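Local structure of guanine deaminase (Escherichia coli, 6OHB) at residues Phe210-Gln223 and Leu251-Tyr265. The protein catalyses the zinc-dependent hydrolytic deamination of guanine to xanthine and ammonia, the step that opens guanine degradation. Residues are numbered along the deposited sequence; the frame is centred on the assembly and turned at random.
Sequences FAPTSSPEQMAMAQ and LYPDHDGYLDVYHQY
Phe210, which probably binds substrate, has its CB 3.3 Å from Tyr258 OH, a hydroxyl hydrogen-bonded to Glu244. The next backbone amide, Ala211 N, gives a weak, bent bond to Tyr262 OH (3.1 Å, 129° at the hydrogen); that hydroxyl is also hydrogen-bonded to the backbone oxygen of His237, a zinc ligand. Ala211 CB fits among Tyr252, Tyr258, Tyr262 and Val261. Pro212 sets its ring CD near Tyr258 OH and its backbone against Leu251 CD1. Tyr252 OH donates a hydrogen bond to Ser214 O at 2.6 Å, the carbonyl oxygen lying near the ring plane at its edge, while Val261 CG1 sits over one face of the same ring. In this amidohydrolase TIM barrel the contact joins the loop after strand 203-208 and the helix it leads into, whose N-cap, Ser215, accepts Gln218 N through OG and is also held by Asp171, to the end of helix 242-251 and to helix 258-264; the axes of segments 216-223 and 258-264 run 54° apart. Pro216 CG touches Tyr252 CE1, and Pro216 CB meets Tyr265 OH. Met219 CB stands over the face of the Tyr265 ring in a CH-pi contact, 3.5 Å from the centroid; bends at chi2 and chi3 turn CE back to Tyr262 CD1 at 3.7 Å. With an alanine in place of Tyr265, Met219 CB would probably lose the ring face it rests on and Pro216 CB its neighbour, leaving a gap. Gln223, extended, runs across Tyr265, its OE1 at the ring edge 3.5 Å from CD1.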
# COMPACT_ATOMS: atom_id res chain seq x y z
N PHE A 210 6.01 -15.47 -22.32
CA PHE A 210 6.95 -14.51 -22.89
C PHE A 210 7.87 -15.27 -23.85
O PHE A 210 7.77 -16.49 -23.99
CB PHE A 210 7.75 -13.76 -21.81
CG PHE A 210 8.36 -14.65 -20.75
CD1 PHE A 210 8.17 -14.38 -19.41
CD2 PHE A 210 9.14 -15.74 -21.10
CE1 PHE A 210 8.73 -15.18 -18.43
CE2 PHE A 210 9.71 -16.54 -20.12
CZ PHE A 210 9.50 -16.26 -18.79
N ALA A 211 8.76 -14.53 -24.50
CA ALA A 211 9.63 -15.14 -25.50
C ALA A 211 10.57 -16.20 -24.94
O ALA A 211 10.77 -17.22 -25.62
CB ALA A 211 10.42 -14.04 -26.23
N PRO A 212 11.17 -16.04 -23.75
CA PRO A 212 12.05 -17.12 -23.24
C PRO A 212 11.41 -18.50 -23.22
O PRO A 212 12.10 -19.48 -23.52
CB PRO A 212 12.38 -16.64 -21.82
CG PRO A 212 12.40 -15.16 -21.94
CD PRO A 212 11.35 -14.80 -22.97
N THR A 213 10.12 -18.61 -22.90
CA THR A 213 9.50 -19.92 -22.75
C THR A 213 8.75 -20.36 -24.00
O THR A 213 7.96 -21.30 -23.94
CB THR A 213 8.56 -19.94 -21.55
OG1 THR A 213 7.73 -18.76 -21.56
CG2 THR A 213 9.34 -20.01 -20.24
N SER A 214 9.01 -19.73 -25.14
CA SER A 214 8.39 -20.16 -26.39
C SER A 214 9.45 -20.34 -27.46
O SER A 214 10.22 -19.42 -27.74
CB SER A 214 7.34 -19.13 -26.85
OG SER A 214 6.20 -19.17 -26.00
N SER A 215 9.46 -21.53 -28.06
CA SER A 215 10.36 -21.83 -29.16
C SER A 215 9.98 -21.00 -30.39
O SER A 215 8.87 -20.45 -30.46
CB SER A 215 10.29 -23.31 -29.49
OG SER A 215 9.01 -23.65 -29.99
N PRO A 216 10.87 -20.88 -31.37
CA PRO A 216 10.47 -20.26 -32.65
C PRO A 216 9.27 -20.94 -33.29
O PRO A 216 8.44 -20.26 -33.91
CB PRO A 216 11.73 -20.39 -33.51
CG PRO A 216 12.86 -20.40 -32.52
CD PRO A 216 12.33 -21.13 -31.31
N GLU A 217 9.13 -22.26 -33.13
CA GLU A 217 7.97 -22.97 -33.66
C GLU A 217 6.68 -22.49 -32.99
O GLU A 217 5.67 -22.24 -33.67
CB GLU A 217 8.14 -24.48 -33.47
CG GLU A 217 9.03 -25.13 -34.51
CD GLU A 217 10.47 -24.66 -34.41
OE1 GLU A 217 11.13 -24.95 -33.39
OE2 GLU A 217 10.93 -23.99 -35.36
N GLN A 218 6.70 -22.35 -31.67
CA GLN A 218 5.51 -21.89 -30.96
C GLN A 218 5.20 -20.43 -31.29
O GLN A 218 4.03 -20.06 -31.39
CB GLN A 218 5.68 -22.08 -29.46
CG GLN A 218 4.41 -21.85 -28.68
CD GLN A 218 4.53 -22.29 -27.24
OE1 GLN A 218 5.20 -21.64 -26.44
NE2 GLN A 218 3.87 -23.40 -26.90
N MET A 219 6.23 -19.59 -31.43
CA MET A 219 5.99 -18.21 -31.84
C MET A 219 5.34 -18.17 -33.22
O MET A 219 4.43 -17.35 -33.46
CB MET A 219 7.30 -17.42 -31.83
CG MET A 219 7.90 -17.20 -30.44
SD MET A 219 6.97 -16.09 -29.34
CE MET A 219 6.99 -14.55 -30.27
N ALA A 220 5.75 -19.06 -34.12
CA ALA A 220 5.11 -19.14 -35.43
C ALA A 220 3.66 -19.60 -35.31
O ALA A 220 2.78 -19.10 -36.03
CB ALA A 220 5.89 -20.08 -36.35
N MET A 221 3.38 -20.53 -34.40
CA MET A 221 1.99 -20.96 -34.19
C MET A 221 1.13 -19.82 -33.65
O MET A 221 -0.03 -19.66 -34.05
CB MET A 221 1.93 -22.17 -33.25
CG MET A 221 2.50 -23.45 -33.85
SD MET A 221 1.74 -23.89 -35.43
CE MET A 221 1.32 -25.61 -35.16
N ALA A 222 1.68 -19.01 -32.74
CA ALA A 222 0.93 -17.86 -32.24
C ALA A 222 0.66 -16.85 -33.35
O ALA A 222 -0.44 -16.29 -33.45
CB ALA A 222 1.69 -17.19 -31.09
N GLN A 223 1.67 -16.59 -34.19
CA GLN A 223 1.48 -15.73 -35.36
C GLN A 223 0.37 -16.26 -36.25
O GLN A 223 -0.48 -15.50 -36.73
CB GLN A 223 2.79 -15.63 -36.14
CG GLN A 223 2.68 -14.94 -37.49
CD GLN A 223 4.03 -14.71 -38.13
OE1 GLN A 223 4.96 -15.51 -37.97
NE2 GLN A 223 4.16 -13.60 -38.86
N LEU A 251 18.30 -15.86 -26.52
CA LEU A 251 17.55 -16.91 -27.18
C LEU A 251 17.14 -16.54 -28.60
O LEU A 251 16.89 -17.44 -29.42
CB LEU A 251 16.34 -17.29 -26.33
CG LEU A 251 16.75 -18.16 -25.13
CD1 LEU A 251 15.64 -18.15 -24.10
CD2 LEU A 251 17.07 -19.58 -25.55
N TYR A 252 17.12 -15.25 -28.93
CA TYR A 252 16.81 -14.77 -30.27
C TYR A 252 17.88 -13.77 -30.69
O TYR A 252 17.63 -12.56 -30.75
CB TYR A 252 15.42 -14.15 -30.28
CG TYR A 252 14.32 -15.18 -30.10
CD1 TYR A 252 13.86 -15.93 -31.17
CD2 TYR A 252 13.73 -15.39 -28.86
CE1 TYR A 252 12.86 -16.86 -31.02
CE2 TYR A 252 12.72 -16.32 -28.69
CZ TYR A 252 12.29 -17.06 -29.78
OH TYR A 252 11.29 -17.99 -29.62
N PRO A 253 19.10 -14.24 -30.99
CA PRO A 253 20.19 -13.30 -31.30
C PRO A 253 20.01 -12.56 -32.62
O PRO A 253 20.65 -11.52 -32.81
CB PRO A 253 21.43 -14.20 -31.32
CG PRO A 253 20.91 -15.55 -31.68
CD PRO A 253 19.54 -15.64 -31.08
N ASP A 254 19.17 -13.05 -33.52
CA ASP A 254 19.01 -12.43 -34.83
C ASP A 254 17.90 -11.39 -34.89
O ASP A 254 17.66 -10.83 -35.96
CB ASP A 254 18.75 -13.51 -35.90
CG ASP A 254 19.95 -14.39 -36.13
OD1 ASP A 254 21.09 -13.88 -36.07
OD2 ASP A 254 19.77 -15.60 -36.38
N HIS A 255 17.24 -11.11 -33.77
CA HIS A 255 16.23 -10.06 -33.71
C HIS A 255 16.81 -8.83 -33.02
O HIS A 255 17.75 -8.93 -32.23
CB HIS A 255 14.98 -10.55 -32.97
CG HIS A 255 14.24 -11.64 -33.67
ND1 HIS A 255 14.56 -12.98 -33.52
CD2 HIS A 255 13.19 -11.61 -34.52
CE1 HIS A 255 13.74 -13.71 -34.25
NE2 HIS A 255 12.90 -12.91 -34.87
N ASP A 256 16.25 -7.67 -33.33
CA ASP A 256 16.76 -6.39 -32.82
C ASP A 256 16.17 -6.05 -31.45
O ASP A 256 15.62 -4.97 -31.24
CB ASP A 256 16.50 -5.28 -33.82
CG ASP A 256 17.25 -3.99 -33.48
OD1 ASP A 256 18.22 -4.05 -32.70
OD2 ASP A 256 16.86 -2.92 -34.00
N GLY A 257 16.29 -6.97 -30.50
CA GLY A 257 15.82 -6.76 -29.15
C GLY A 257 14.56 -7.55 -28.84
O GLY A 257 14.08 -8.38 -29.62
N TYR A 258 13.99 -7.24 -27.67
CA TYR A 258 12.88 -8.01 -27.13
C TYR A 258 11.59 -7.78 -27.93
O TYR A 258 10.97 -8.73 -28.42
CB TYR A 258 12.68 -7.64 -25.66
CG TYR A 258 11.95 -8.66 -24.79
CD1 TYR A 258 11.13 -9.63 -25.35
CD2 TYR A 258 12.07 -8.61 -23.41
CE1 TYR A 258 10.45 -10.54 -24.55
CE2 TYR A 258 11.40 -9.51 -22.60
CZ TYR A 258 10.59 -10.47 -23.18
OH TYR A 258 9.93 -11.37 -22.37
N LEU A 259 11.17 -6.52 -28.06
CA LEU A 259 9.92 -6.24 -28.75
C LEU A 259 9.96 -6.68 -30.21
O LEU A 259 8.92 -7.05 -30.78
CB LEU A 259 9.59 -4.74 -28.66
CG LEU A 259 8.38 -4.24 -29.46
CD1 LEU A 259 7.10 -4.94 -29.05
CD2 LEU A 259 8.24 -2.73 -29.35
N ASP A 260 11.14 -6.67 -30.82
CA ASP A 260 11.23 -7.05 -32.23
C ASP A 260 10.97 -8.53 -32.45
O ASP A 260 10.55 -8.92 -33.54
CB ASP A 260 12.58 -6.66 -32.81
CG ASP A 260 12.64 -6.85 -34.32
OD1 ASP A 260 12.10 -5.98 -35.04
OD2 ASP A 260 13.21 -7.86 -34.77
N VAL A 261 11.18 -9.37 -31.43
CA VAL A 261 10.80 -10.78 -31.56
C VAL A 261 9.30 -10.90 -31.76
O VAL A 261 8.83 -11.63 -32.64
CB VAL A 261 11.27 -11.58 -30.33
CG1 VAL A 261 10.97 -13.06 -30.52
CG2 VAL A 261 12.75 -11.35 -30.07
N TYR A 262 8.52 -10.17 -30.95
CA TYR A 262 7.07 -10.20 -31.11
C TYR A 262 6.65 -9.54 -32.41
O TYR A 262 5.73 -10.03 -33.09
CB TYR A 262 6.40 -9.49 -29.94
CG TYR A 262 6.64 -10.12 -28.59
CD1 TYR A 262 6.41 -11.47 -28.38
CD2 TYR A 262 7.09 -9.35 -27.52
CE1 TYR A 262 6.63 -12.05 -27.14
CE2 TYR A 262 7.31 -9.92 -26.28
CZ TYR A 262 7.08 -11.26 -26.09
OH TYR A 262 7.31 -11.81 -24.85
N HIS A 263 7.33 -8.46 -32.79
CA HIS A 263 6.96 -7.71 -33.99
C HIS A 263 7.17 -8.53 -35.26
O HIS A 263 6.32 -8.52 -36.15
CB HIS A 263 7.75 -6.40 -34.05
CG HIS A 263 7.42 -5.54 -35.23
ND1 HIS A 263 6.19 -4.93 -35.38
CD2 HIS A 263 8.15 -5.17 -36.30
CE1 HIS A 263 6.19 -4.23 -36.50
NE2 HIS A 263 7.36 -4.36 -37.08
N GLN A 264 8.31 -9.24 -35.36
CA GLN A 264 8.59 -10.02 -36.55
C GLN A 264 7.62 -11.19 -36.70
O GLN A 264 7.35 -11.63 -37.82
CB GLN A 264 10.03 -10.54 -36.54
CG GLN A 264 11.10 -9.46 -36.68
CD GLN A 264 10.84 -8.49 -37.83
OE1 GLN A 264 10.49 -8.90 -38.93
NE2 GLN A 264 11.03 -7.20 -37.57
N TYR A 265 7.10 -11.71 -35.59
CA TYR A 265 6.07 -12.73 -35.62
C TYR A 265 4.66 -12.13 -35.69
O TYR A 265 3.69 -12.82 -35.35
CB TYR A 265 6.19 -13.66 -34.41
CG TYR A 265 7.34 -14.64 -34.51
CD1 TYR A 265 7.29 -15.71 -35.40
CD2 TYR A 265 8.47 -14.50 -33.72
CE1 TYR A 265 8.33 -16.61 -35.50
CE2 TYR A 265 9.53 -15.39 -33.82
CZ TYR A 265 9.45 -16.45 -34.71
OH TYR A 265 10.50 -17.34 -34.80